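Local structure of mandelate racemase/muconate lactonizing protein (Alicyclobacillus acidocaldarius LAA1, 3QLD) at residues Trp45-Leu51 and Met299-Gly305; Thr55-Glu59 and Asn104-Val108; Met67-Val73 and Ser107-Ile111; Gln222-Glu226 and Glu247-Ser251. The protein is of unknown function but belongs to the enolase superfamily, in which an N-terminal capping domain sits over a TIM-barrel domain. One frame throughout, in Å; residues are numbered along the deposited sequence. Where two conformers were deposited one is given.

Contacts 1 to 3 lie close together around helix 105-123; contact 4 lies among the barrel loops, about 21 Å from contact 1 and 24 Å from contact 3 between centres. Contact 1 joins the N-terminal domain to the barrel, and its centre is about 12 Å from that of contact 2. The S46 OG to A110 O hydrogen bond (2.7 Å) ties it also to contact 3. Contacts 2 and 3 share S107 and V108, with centres about 11 Å apart. Contact 4 touches contact 2, about 14 Å away between centres, where Y56 CE1 meets E247 CB at 3.6 Å. Contacts 2, 3 and 4 all reach the second subunit; sulfate ions bind R105 (contact 2) and H70 (contact 3).

Contact 1: residues Trp45-Leu51 and Met299-Gly305; sequences WSECVAL and MYETGVG
The backbone of E47 runs close to the first turn of helix 303-313, with its CA 5.0 Å from that of G305; S46 lies opposite V304, and farther along V49 faces M299. E47, on a strand of the N-terminal domain, holds CG anti to its backbone N (chi1 176°) and stays extended, which carries its carboxylate to the helix start. OE2 receives the N-H of T302 at 3.1 Å on its syn lone pair. OE1 is gripped from both faces of the carboxylate plane: T302 OG1 donates to it from well above the plane at 2.6 Å, and G305 N from the other face at 3.1 Å. T302, the N-cap, also accepts V304 N on OG1 (3.2 Å). V304 CG1 presses on S46 CA at 3.4 Å and reaches W45 CB. Beyond the carboxylate, V49 CG1 meets E301 CG at 4.2 Å, while E301 turns OE1 back onto M299 N. M299 has two modelled positions, making its packing on V49 and L51 doubtful in detail. The three bonds satisfy a buried carboxylate and fix its rotation; the helix start would be expected to ease its negative charge, and one glutamate thus fastens the capping domain to the barrel domain.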
loop_
_atom_site.group_PDB
_atom_site.type_symbol
_atom_site.label_atom_id
_atom_site.label_comp_id
_atom_site.label_asym_id
_atom_site.label_seq_id
_atom_site.Cartn_x
_atom_site.Cartn_y
_atom_site.Cartn_z
ATOM N N TRP A 45 12.432 3.018 -22.459
ATOM C CA TRP A 45 12.919 3.218 -21.075
ATOM C C TRP A 45 11.875 3.878 -20.172
ATOM O O TRP A 45 11.011 4.638 -20.664
ATOM C CB TRP A 45 14.146 4.140 -21.049
ATOM C CG TRP A 45 15.343 3.523 -21.749
ATOM C CD1 TRP A 45 15.464 3.253 -23.086
ATOM C CD2 TRP A 45 16.563 3.108 -21.138
ATOM N NE1 TRP A 45 16.690 2.675 -23.340
ATOM C CE2 TRP A 45 17.388 2.573 -22.166
ATOM C CE3 TRP A 45 17.039 3.105 -19.807
ATOM C CZ2 TRP A 45 18.680 2.084 -21.920
ATOM C CZ3 TRP A 45 18.332 2.623 -19.568
ATOM C CH2 TRP A 45 19.140 2.123 -20.619
ATOM N N SER A 46 12.001 3.661 -18.859
ATOM C CA SER A 46 11.188 4.386 -17.860
ATOM C C SER A 46 11.900 4.336 -16.552
ATOM O O SER A 46 12.892 3.610 -16.422
ATOM C CB SER A 46 9.852 3.705 -17.655
ATOM O OG SER A 46 10.060 2.434 -17.079
ATOM N N GLU A 47 11.384 5.099 -15.574
ATOM C CA GLU A 47 12.051 5.135 -14.265
ATOM C C GLU A 47 11.051 4.716 -13.235
ATOM O O GLU A 47 9.911 5.200 -13.258
ATOM C CB GLU A 47 12.563 6.527 -13.917
ATOM C CG GLU A 47 13.180 6.618 -12.533
ATOM C CD GLU A 47 13.876 7.968 -12.316
ATOM O OE1 GLU A 47 14.121 8.674 -13.306
ATOM O OE2 GLU A 47 14.186 8.347 -11.174
ATOM N N CYS A 48 11.420 3.761 -12.377
ATOM C CA CYS A 48 10.561 3.501 -11.172
ATOM C C CYS A 48 10.873 4.579 -10.099
ATOM O O CYS A 48 12.029 4.704 -9.719
ATOM C CB CYS A 48 10.812 2.065 -10.688
ATOM S SG CYS A 48 9.793 1.738 -9.182
ATOM N N VAL A 49 9.888 5.404 -9.696
ATOM C CA VAL A 49 10.174 6.549 -8.878
ATOM C C VAL A 49 10.180 6.261 -7.380
ATOM O O VAL A 49 10.283 7.199 -6.572
ATOM C CB VAL A 49 9.136 7.734 -9.114
ATOM C CG1 VAL A 49 9.250 8.291 -10.585
ATOM C CG2 VAL A 49 7.737 7.310 -8.854
ATOM N N ALA A 50 10.016 4.999 -7.007
ATOM C CA ALA A 50 10.116 4.640 -5.560
ATOM C C ALA A 50 11.399 5.199 -4.915
ATOM O O ALA A 50 12.525 4.989 -5.456
ATOM C CB ALA A 50 10.040 3.100 -5.367
ATOM N N LEU A 51 11.299 5.861 -3.769
ATOM C CA LEU A 51 12.451 6.390 -3.063
ATOM C C LEU A 51 13.198 5.322 -2.216
ATOM O O LEU A 51 12.702 4.205 -2.008
ATOM C CB LEU A 51 11.981 7.493 -2.112
ATOM C CG LEU A 51 11.180 8.545 -2.874
ATOM C CD1 LEU A 51 10.668 9.578 -1.909
ATOM C CD2 LEU A 51 12.096 9.157 -4.000
HETATM N N MSE A 299 10.022 13.813 -7.904
HETATM C CA MSE A 299 10.553 12.761 -7.037
HETATM C C MSE A 299 12.093 12.713 -7.110
HETATM O O MSE A 299 12.683 11.654 -6.899
HETATM C CB MSE A 299 10.028 11.410 -7.507
HETATM C CG MSE A 299 8.506 11.286 -7.621
HETATM SE SE MSE A 299 7.808 10.823 -5.875
HETATM C CE MSE A 299 8.528 9.026 -5.615
ATOM N N TYR A 300 12.746 13.830 -7.429
ATOM C CA TYR A 300 14.223 13.874 -7.591
ATOM C C TYR A 300 14.656 12.899 -8.718
ATOM O O TYR A 300 15.733 12.255 -8.704
ATOM C CB TYR A 300 14.938 13.668 -6.238
ATOM C CG TYR A 300 14.892 14.915 -5.349
ATOM C CD1 TYR A 300 16.062 15.624 -5.044
ATOM C CD2 TYR A 300 13.665 15.417 -4.847
ATOM C CE1 TYR A 300 16.026 16.783 -4.235
ATOM C CE2 TYR A 300 13.612 16.582 -4.044
ATOM C CZ TYR A 300 14.803 17.257 -3.746
ATOM O OH TYR A 300 14.775 18.367 -2.941
ATOM N N GLU A 301 13.796 12.859 -9.730
ATOM C CA GLU A 301 13.886 11.876 -10.829
ATOM C C GLU A 301 15.234 11.978 -11.560
ATOM O O GLU A 301 15.742 13.067 -11.737
ATOM C CB GLU A 301 12.804 12.092 -11.912
ATOM C CG GLU A 301 11.355 11.773 -11.568
ATOM C CD GLU A 301 10.679 12.802 -10.651
ATOM O OE1 GLU A 301 11.292 13.810 -10.224
ATOM O OE2 GLU A 301 9.496 12.555 -10.319
ATOM N N THR A 302 15.789 10.849 -12.011
ATOM C CA THR A 302 16.767 10.946 -13.116
ATOM C C THR A 302 16.139 11.510 -14.392
ATOM O O THR A 302 14.908 11.793 -14.517
ATOM C CB THR A 302 17.392 9.607 -13.535
ATOM O OG1 THR A 302 16.477 8.979 -14.439
ATOM C CG2 THR A 302 17.701 8.647 -12.292
ATOM N N GLY A 303 16.989 11.669 -15.381
ATOM C CA GLY A 303 16.520 12.270 -16.655
ATOM C C GLY A 303 15.365 11.580 -17.295
ATOM O O GLY A 303 14.521 12.228 -17.911
ATOM N N VAL A 304 15.295 10.259 -17.145
ATOM C CA VAL A 304 14.222 9.457 -17.733
ATOM C C VAL A 304 12.848 9.782 -17.153
ATOM O O VAL A 304 11.919 10.129 -17.881
ATOM C CB VAL A 304 14.577 7.914 -17.681
ATOM C CG1 VAL A 304 13.375 7.040 -18.122
ATOM C CG2 VAL A 304 15.799 7.671 -18.648
ATOM N N GLY A 305 12.690 9.565 -15.860
ATOM C CA GLY A 305 11.534 10.064 -15.107
ATOM C C GLY A 305 11.200 11.555 -15.270
ATOM O O GLY A 305 10.029 11.925 -15.339
#

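Contact 2: residues Thr55-Glu59 and Asn104-Val108; sequences TYTEE and NRMSV. With SO4 (sulfate ion), chain C; SO4 (sulfate ion), chain D.
E59 and M106 carry this contact, with N104 beside them. The E59 side chain leaves its backbone with CG anti to the carbonyl carbon (chi1 -62°) and stays extended (chi2 near 180°), which brings both carboxylate oxygens to the first turn of helix 105-123. There the carboxylate forks: OE2 takes M106 N at 2.7 Å in a nearly straight bond (167°), and OE1 takes S107 N at 3.2 Å, each oxygen using its syn lone pair. Two bonds to successive amides hold the carboxylate against rotation. N104 occupies the N-cap position but makes no capping bond with its own side chain; its carbonyl carbon C lies 3.3 Å from E59 OE1, and its ND2 bonds R102 O of its own chain and E58 O of the second subunit. M106, equally extended, meets T57 tip to tip, its CE 3.3 Å from T57 OG1, and approaches Y56 CE2 obliquely at 3.8 Å. Y56 itself bonds D246 through OH. Alongside, E58 OE2 reaches the backbone N atoms of N104 and R105 through one water each. R105 points elsewhere: its NE and NH2 share O4 of one sulfate, and NH1 bonds L274 O. The arrangement is a helix N-terminus capped by a glutamate from elsewhere in the same chain, E59 of the loop before helix 61-80 taking the M106 and S107 amides of helix 105-123 within the capping domain.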
loop_
_atom_site.group_PDB
_atom_site.type_symbol
_atom_site.label_atom_id
_atom_site.label_comp_id
_atom_site.label_asym_id
_atom_site.label_seq_id
_atom_site.Cartn_x
_atom_site.Cartn_y
_atom_site.Cartn_z
ATOM N N THR A 55 9.132 6.310 3.246
ATOM C CA THR A 55 8.724 7.451 4.106
ATOM C C THR A 55 7.791 8.425 3.393
ATOM O O THR A 55 7.101 9.238 4.027
ATOM C CB THR A 55 9.907 8.253 4.594
ATOM O OG1 THR A 55 10.655 8.699 3.478
ATOM C CG2 THR A 55 10.791 7.454 5.582
ATOM N N TYR A 56 7.723 8.347 2.082
ATOM C CA TYR A 56 6.697 9.091 1.347
ATOM C C TYR A 56 5.519 8.230 0.902
ATOM O O TYR A 56 4.353 8.571 1.152
ATOM C CB TYR A 56 7.393 9.794 0.182
ATOM C CG TYR A 56 6.531 10.250 -0.989
ATOM C CD1 TYR A 56 5.622 11.327 -0.884
ATOM C CD2 TYR A 56 6.663 9.658 -2.217
ATOM C CE1 TYR A 56 4.843 11.769 -1.987
ATOM C CE2 TYR A 56 5.861 10.080 -3.328
ATOM C CZ TYR A 56 4.973 11.151 -3.200
ATOM O OH TYR A 56 4.250 11.565 -4.323
ATOM N N THR A 57 5.788 7.079 0.274
ATOM C CA THR A 57 4.778 6.056 0.170
ATOM C C THR A 57 5.353 4.700 0.643
ATOM O O THR A 57 6.469 4.651 1.106
ATOM C CB THR A 57 4.198 5.869 -1.242
ATOM O OG1 THR A 57 5.212 5.320 -2.085
ATOM C CG2 THR A 57 3.698 7.242 -1.853
ATOM N N GLU A 58 4.573 3.639 0.466
ATOM C CA GLU A 58 4.914 2.317 1.044
ATOM C C GLU A 58 5.957 1.599 0.184
ATOM O O GLU A 58 6.585 0.656 0.658
ATOM C CB GLU A 58 3.667 1.453 1.230
ATOM C CG GLU A 58 3.016 0.934 -0.094
ATOM C CD GLU A 58 2.252 2.009 -0.893
ATOM O OE1 GLU A 58 1.963 3.130 -0.365
ATOM O OE2 GLU A 58 1.919 1.697 -2.057
ATOM N N GLU A 59 6.151 2.067 -1.056
ATOM C CA GLU A 59 7.173 1.462 -1.970
ATOM C C GLU A 59 8.566 2.058 -1.734
ATOM O O GLU A 59 8.716 3.239 -1.432
ATOM C CB GLU A 59 6.684 1.591 -3.467
ATOM C CG GLU A 59 5.342 0.806 -3.746
ATOM C CD GLU A 59 4.962 0.991 -5.220
ATOM O OE1 GLU A 59 5.544 0.245 -6.028
ATOM O OE2 GLU A 59 4.216 1.928 -5.538
ATOM N N ASN A 104 1.292 -1.414 -5.341
ATOM C CA ASN A 104 2.605 -1.475 -6.078
ATOM C C ASN A 104 2.576 -0.595 -7.308
ATOM O O ASN A 104 3.095 -0.951 -8.385
ATOM C CB ASN A 104 2.919 -2.919 -6.459
ATOM C CG ASN A 104 3.293 -3.751 -5.201
ATOM O OD1 ASN A 104 4.437 -3.647 -4.714
ATOM N ND2 ASN A 104 2.347 -4.539 -4.689
ATOM N N ARG A 105 1.924 0.561 -7.166
ATOM C CA ARG A 105 1.665 1.361 -8.366
ATOM C C ARG A 105 2.907 1.955 -9.017
ATOM O O ARG A 105 2.904 2.131 -10.242
ATOM C CB ARG A 105 0.636 2.435 -8.086
ATOM C CG ARG A 105 -0.738 1.794 -8.007
ATOM C CD ARG A 105 -1.810 2.900 -7.768
ATOM N NE ARG A 105 -3.169 2.326 -7.679
ATOM C CZ ARG A 105 -4.108 2.433 -8.629
ATOM N NH1 ARG A 105 -3.903 3.158 -9.748
ATOM N NH2 ARG A 105 -5.289 1.845 -8.437
HETATM N N MSE A 106 3.954 2.260 -8.237
HETATM C CA MSE A 106 5.173 2.783 -8.859
HETATM C C MSE A 106 5.922 1.719 -9.683
HETATM O O MSE A 106 6.524 2.043 -10.739
HETATM C CB MSE A 106 6.094 3.441 -7.818
HETATM C CG MSE A 106 5.469 4.692 -7.174
HETATM SE SE MSE A 106 6.517 5.135 -5.604
HETATM C CE MSE A 106 5.602 6.750 -5.043
ATOM N N SER A 107 5.884 0.472 -9.211
ATOM C CA SER A 107 6.454 -0.685 -9.957
ATOM C C SER A 107 5.614 -0.983 -11.206
ATOM O O SER A 107 6.168 -1.134 -12.330
ATOM C CB SER A 107 6.554 -1.931 -9.046
ATOM O OG SER A 107 7.667 -1.695 -8.246
ATOM N N VAL A 108 4.298 -0.974 -11.037
ATOM C CA VAL A 108 3.391 -1.189 -12.151
ATOM C C VAL A 108 3.625 -0.107 -13.208
ATOM O O VAL A 108 3.715 -0.405 -14.419
ATOM C CB VAL A 108 1.900 -1.204 -11.661
ATOM C CG1 VAL A 108 0.941 -1.002 -12.833
ATOM C CG2 VAL A 108 1.564 -2.577 -11.004
HETATM S S SO4 C . -7.714 3.040 -10.043
HETATM O O1 SO4 C . -7.146 1.717 -9.792
HETATM O O2 SO4 C . -6.637 4.001 -10.256
HETATM O O3 SO4 C . -8.499 3.041 -11.275
HETATM O O4 SO4 C . -8.563 3.375 -8.896
HETATM S S SO4 D . -5.162 -1.267 -5.585
HETATM O O1 SO4 D . -4.978 -1.217 -4.131
HETATM O O2 SO4 D . -4.848 -2.585 -6.128
HETATM O O3 SO4 D . -6.564 -1.017 -5.896
HETATM O O4 SO4 D . -4.331 -0.250 -6.238
HETATM O O HOH W 1 0.923 1.889 -4.655
HETATM O O HOH W 2 2.383 -1.086 -2.714
#

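Contact 3: residues Met67-Val73 and Ser107-Ile111; sequences MLVHHLV and SVAAI. With SO4 (sulfate ion), chain E.
While L68 and L72 of helix 61-80 pack on S107 and I111, the flat groups, the imidazoles of H70 and H71, sit on other flanks of that helix. V69 CG1 rests over the centre of the H70 ring, 3.5 Å above one face; at the ring's edge NE2 donates to O3 of a sulfate ion at 3.0 Å. H71 is held through both ring nitrogens by E53 and D62 of the second subunit. Between the helices the contact is apolar, without a hydrogen bond: the short axes pass 10.5 Å apart and cross at -71°. L72, its CG anti to the carbonyl carbon (chi1 -55°), sends CD1 against S107 CB at 3.5 Å, tighter than usual for two carbons, and on to V108 CG2. M67 CG also meets S107 CB, at 3.8 Å, from the same helix, and S107 thus sits against two neighbouring side chains of helix 61-80. L68 CD2 lies 3.6 Å from S107 O. I111 has two modelled positions, which leaves its packing on L68 and V73 uncertain in detail. A wider pi-type turn spans 68-72, with L72 N bonding M67 O. L68 and V73 also lean on L8 and C6 of strand 3-15. This steep crossing of two helices on an antiparallel sheet is part of the alpha+beta capping domain of the enolase superfamily.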
loop_
_atom_site.group_PDB
_atom_site.type_symbol
_atom_site.label_atom_id
_atom_site.label_comp_id
_atom_site.label_asym_id
_atom_site.label_seq_id
_atom_site.Cartn_x
_atom_site.Cartn_y
_atom_site.Cartn_z
HETATM N N MSE A 67 9.773 -6.743 -6.524
HETATM C CA MSE A 67 8.461 -6.755 -7.141
HETATM C C MSE A 67 8.681 -6.877 -8.677
HETATM O O MSE A 67 8.022 -7.695 -9.337
HETATM C CB MSE A 67 7.718 -5.463 -6.693
HETATM C CG MSE A 67 6.274 -5.229 -7.218
HETATM SE SE MSE A 67 4.986 -6.668 -7.002
HETATM C CE MSE A 67 5.416 -7.018 -5.205
ATOM N N LEU A 68 9.588 -6.082 -9.214
ATOM C CA LEU A 68 9.794 -6.117 -10.716
ATOM C C LEU A 68 10.364 -7.461 -11.189
ATOM O O LEU A 68 9.791 -8.136 -12.019
ATOM C CB LEU A 68 10.685 -4.953 -11.156
ATOM C CG LEU A 68 9.937 -3.626 -11.095
ATOM C CD1 LEU A 68 10.928 -2.463 -11.071
ATOM C CD2 LEU A 68 8.878 -3.469 -12.265
ATOM N N VAL A 69 11.464 -7.866 -10.581
ATOM C CA VAL A 69 12.130 -9.118 -10.936
ATOM C C VAL A 69 11.275 -10.340 -10.758
ATOM O O VAL A 69 11.229 -11.182 -11.681
ATOM C CB VAL A 69 13.445 -9.243 -10.118
ATOM C CG1 VAL A 69 14.160 -10.651 -10.285
ATOM C CG2 VAL A 69 14.406 -8.062 -10.393
ATOM N N HIS A 70 10.635 -10.490 -9.581
ATOM C CA HIS A 70 10.048 -11.771 -9.250
ATOM C C HIS A 70 8.542 -11.832 -9.498
ATOM O O HIS A 70 7.977 -12.927 -9.429
ATOM C CB HIS A 70 10.449 -12.191 -7.808
ATOM C CG HIS A 70 11.923 -12.410 -7.643
ATOM N ND1 HIS A 70 12.572 -13.508 -8.186
ATOM C CD2 HIS A 70 12.887 -11.672 -7.033
ATOM C CE1 HIS A 70 13.855 -13.451 -7.893
ATOM N NE2 HIS A 70 14.085 -12.332 -7.224
ATOM N N HIS A 71 7.891 -10.697 -9.801
ATOM C CA HIS A 71 6.456 -10.678 -9.953
ATOM C C HIS A 71 5.877 -10.007 -11.189
ATOM O O HIS A 71 5.076 -10.634 -11.940
ATOM C CB HIS A 71 5.802 -10.053 -8.707
ATOM C CG HIS A 71 6.183 -10.763 -7.460
ATOM N ND1 HIS A 71 5.476 -11.860 -7.001
ATOM C CD2 HIS A 71 7.305 -10.679 -6.690
ATOM C CE1 HIS A 71 6.090 -12.353 -5.925
ATOM N NE2 HIS A 71 7.215 -11.676 -5.733
ATOM N N LEU A 72 6.271 -8.753 -11.400
ATOM C CA LEU A 72 5.707 -7.974 -12.495
ATOM C C LEU A 72 6.308 -8.344 -13.858
ATOM O O LEU A 72 5.550 -8.607 -14.775
ATOM C CB LEU A 72 5.825 -6.456 -12.228
ATOM C CG LEU A 72 5.234 -5.961 -10.919
ATOM C CD1 LEU A 72 5.164 -4.410 -11.024
ATOM C CD2 LEU A 72 3.853 -6.543 -10.733
ATOM N N VAL A 73 7.636 -8.443 -13.954
ATOM C CA VAL A 73 8.252 -8.813 -15.262
ATOM C C VAL A 73 7.795 -10.189 -15.727
ATOM O O VAL A 73 7.411 -10.339 -16.925
ATOM C CB VAL A 73 9.783 -8.536 -15.297
ATOM C CG1 VAL A 73 10.427 -9.036 -16.635
ATOM C CG2 VAL A 73 9.982 -7.062 -15.140
ATOM N N SER A 107 5.884 0.472 -9.211
ATOM C CA SER A 107 6.454 -0.685 -9.957
ATOM C C SER A 107 5.614 -0.983 -11.206
ATOM O O SER A 107 6.168 -1.134 -12.330
ATOM C CB SER A 107 6.554 -1.931 -9.046
ATOM O OG SER A 107 7.667 -1.695 -8.246
ATOM N N VAL A 108 4.298 -0.974 -11.037
ATOM C CA VAL A 108 3.391 -1.189 -12.151
ATOM C C VAL A 108 3.625 -0.107 -13.208
ATOM O O VAL A 108 3.715 -0.405 -14.419
ATOM C CB VAL A 108 1.900 -1.204 -11.661
ATOM C CG1 VAL A 108 0.941 -1.002 -12.833
ATOM C CG2 VAL A 108 1.564 -2.577 -11.004
ATOM N N ALA A 109 3.719 1.128 -12.753
ATOM C CA ALA A 109 3.896 2.283 -13.635
ATOM C C ALA A 109 5.190 2.157 -14.447
ATOM O O ALA A 109 5.275 2.635 -15.620
ATOM C CB ALA A 109 4.011 3.507 -12.799
ATOM N N ALA A 110 6.243 1.593 -13.833
ATOM C CA ALA A 110 7.487 1.487 -14.595
ATOM C C ALA A 110 7.315 0.569 -15.834
ATOM O O ALA A 110 7.813 0.865 -16.931
ATOM C CB ALA A 110 8.679 1.095 -13.699
ATOM N N ILE A 111 6.598 -0.528 -15.658
ATOM C CA ILE A 111 6.264 -1.386 -16.772
ATOM C C ILE A 111 5.461 -0.616 -17.819
ATOM O O ILE A 111 5.895 -0.466 -19.000
ATOM C CB ILE A 111 5.481 -2.604 -16.277
ATOM C CG1 ILE A 111 6.359 -3.378 -15.293
ATOM C CG2 ILE A 111 5.013 -3.488 -17.467
ATOM C CD1 ILE A 111 7.604 -3.975 -15.969
HETATM S S SO4 E . 17.596 -10.276 -6.808
HETATM O O1 SO4 E . 17.990 -9.478 -7.983
HETATM O O2 SO4 E . 16.585 -9.608 -5.984
HETATM O O3 SO4 E . 17.031 -11.562 -7.258
HETATM O O4 SO4 E . 18.812 -10.480 -6.001
#

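Contact 4: residues Gln222-Glu226 and Glu247-Ser251; sequences QPLPE and ESVRS
Q222 reaches across to E247 and S248, and its side chain can be followed outward. CB starts toward the neighbouring loop; CG then passes E247 OE2 at 3.6 Å, and a bend at chi2 (-72°) lays the amide over the E247 carboxylate, CD above CD at 3.7 Å with the two planes only 18° apart. At the tip the amide splits its work. OE1 accepts S248 N at 3.1 Å in a fairly straight bond (163°), the donor tilted out of the carbonyl plane, and also accepts D246 N. NE2 donates to S248 OG at 3.0 Å from almost within the amide plane. The amide is therefore fixed in rotation, with S248 held at both its N and its hydroxyl. Farther along the same loop E226 extends toward S248 and R250: its CG lies 3.4 Å from S248 OG, and OE1 forms a salt bridge to R250 NH1 at 2.8 Å, although the hydrogen bond within it is weak. E226 OE2 comes within 4.2 Å of E247 OE1, a meeting of like charges probably eased by R102 of the second subunit, which salt-bridges E226 OE2. The two loops follow the adjacent parallel strands 220-221 and 243-245, at the C-terminal ends of barrel strands, the rim on which TIM barrels of the enolase superfamily generally carry their active site.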
loop_
_atom_site.group_PDB
_atom_site.type_symbol
_atom_site.label_atom_id
_atom_site.label_comp_id
_atom_site.label_asym_id
_atom_site.label_seq_id
_atom_site.Cartn_x
_atom_site.Cartn_y
_atom_site.Cartn_z
ATOM N N GLN A 222 -0.906 18.855 1.642
ATOM C CA GLN A 222 -0.818 17.839 2.748
ATOM C C GLN A 222 -0.818 18.440 4.144
ATOM O O GLN A 222 0.102 18.260 4.927
ATOM C CB GLN A 222 0.426 16.959 2.475
ATOM C CG GLN A 222 0.294 16.040 1.195
ATOM C CD GLN A 222 -0.676 14.835 1.281
ATOM O OE1 GLN A 222 -1.281 14.446 0.270
ATOM N NE2 GLN A 222 -0.860 14.269 2.481
ATOM N N PRO A 223 -1.888 19.208 4.507
ATOM C CA PRO A 223 -1.873 19.888 5.772
ATOM C C PRO A 223 -1.909 18.870 6.961
ATOM O O PRO A 223 -1.248 19.071 7.956
ATOM C CB PRO A 223 -3.182 20.700 5.749
ATOM C CG PRO A 223 -4.016 20.096 4.754
ATOM C CD PRO A 223 -3.066 19.603 3.700
ATOM N N LEU A 224 -2.673 17.803 6.797
ATOM C CA LEU A 224 -2.936 16.858 7.901
ATOM C C LEU A 224 -2.222 15.516 7.621
ATOM O O LEU A 224 -1.814 15.236 6.495
ATOM C CB LEU A 224 -4.455 16.624 8.082
ATOM C CG LEU A 224 -5.330 17.875 8.418
ATOM C CD1 LEU A 224 -6.826 17.509 8.547
ATOM C CD2 LEU A 224 -4.787 18.656 9.663
ATOM N N PRO A 225 -2.064 14.698 8.678
ATOM C CA PRO A 225 -1.584 13.345 8.429
ATOM C C PRO A 225 -2.565 12.585 7.587
ATOM O O PRO A 225 -3.725 12.990 7.471
ATOM C CB PRO A 225 -1.598 12.720 9.819
ATOM C CG PRO A 225 -1.583 13.835 10.781
ATOM C CD PRO A 225 -2.408 14.900 10.102
ATOM N N GLU A 226 -2.132 11.448 7.042
ATOM C CA GLU A 226 -3.052 10.538 6.341
ATOM C C GLU A 226 -3.907 9.772 7.388
ATOM O O GLU A 226 -4.073 8.549 7.282
ATOM C CB GLU A 226 -2.285 9.599 5.357
ATOM C CG GLU A 226 -1.408 10.303 4.283
ATOM C CD GLU A 226 -0.359 9.375 3.557
ATOM O OE1 GLU A 226 -0.768 8.537 2.707
ATOM O OE2 GLU A 226 0.880 9.491 3.816
ATOM N N GLU A 247 0.474 12.517 -1.624
ATOM C CA GLU A 247 0.577 11.063 -1.274
ATOM C C GLU A 247 -0.736 10.506 -0.737
ATOM O O GLU A 247 -1.005 9.298 -0.832
ATOM C CB GLU A 247 1.828 10.748 -0.394
ATOM C CG GLU A 247 1.725 11.258 1.027
ATOM C CD GLU A 247 2.320 12.676 1.177
ATOM O OE1 GLU A 247 2.643 13.000 2.327
ATOM O OE2 GLU A 247 2.491 13.443 0.166
ATOM N N SER A 248 -1.612 11.408 -0.283
ATOM C CA SER A 248 -2.959 10.992 0.131
ATOM C C SER A 248 -3.841 10.507 -0.970
ATOM O O SER A 248 -4.931 10.021 -0.669
ATOM C CB SER A 248 -3.686 12.128 0.866
ATOM O OG SER A 248 -3.098 12.372 2.122
ATOM N N VAL A 249 -3.442 10.739 -2.225
ATOM C CA VAL A 249 -4.168 10.265 -3.359
ATOM C C VAL A 249 -3.269 9.357 -4.260
ATOM O O VAL A 249 -2.499 9.834 -5.103
ATOM C CB VAL A 249 -4.700 11.412 -4.185
ATOM C CG1 VAL A 249 -5.250 10.842 -5.503
ATOM C CG2 VAL A 249 -5.874 12.187 -3.367
ATOM N N ARG A 250 -3.447 8.056 -4.099
ATOM C CA ARG A 250 -2.614 7.049 -4.778
ATOM C C ARG A 250 -3.320 6.363 -5.932
ATOM O O ARG A 250 -2.714 5.511 -6.573
ATOM C CB ARG A 250 -2.217 5.915 -3.800
ATOM C CG ARG A 250 -1.792 6.283 -2.396
ATOM C CD ARG A 250 -0.320 6.734 -2.379
ATOM N NE ARG A 250 0.449 6.647 -1.108
ATOM C CZ ARG A 250 0.023 6.752 0.173
ATOM N NH1 ARG A 250 -1.266 6.925 0.506
ATOM N NH2 ARG A 250 0.937 6.687 1.161
ATOM N N SER A 251 -4.603 6.627 -6.132
ATOM C CA SER A 251 -5.401 5.925 -7.132
ATOM C C SER A 251 -6.513 6.829 -7.575
ATOM O O SER A 251 -6.863 7.777 -6.868
ATOM C CB SER A 251 -6.052 4.671 -6.550
ATOM O OG SER A 251 -7.114 4.990 -5.639
#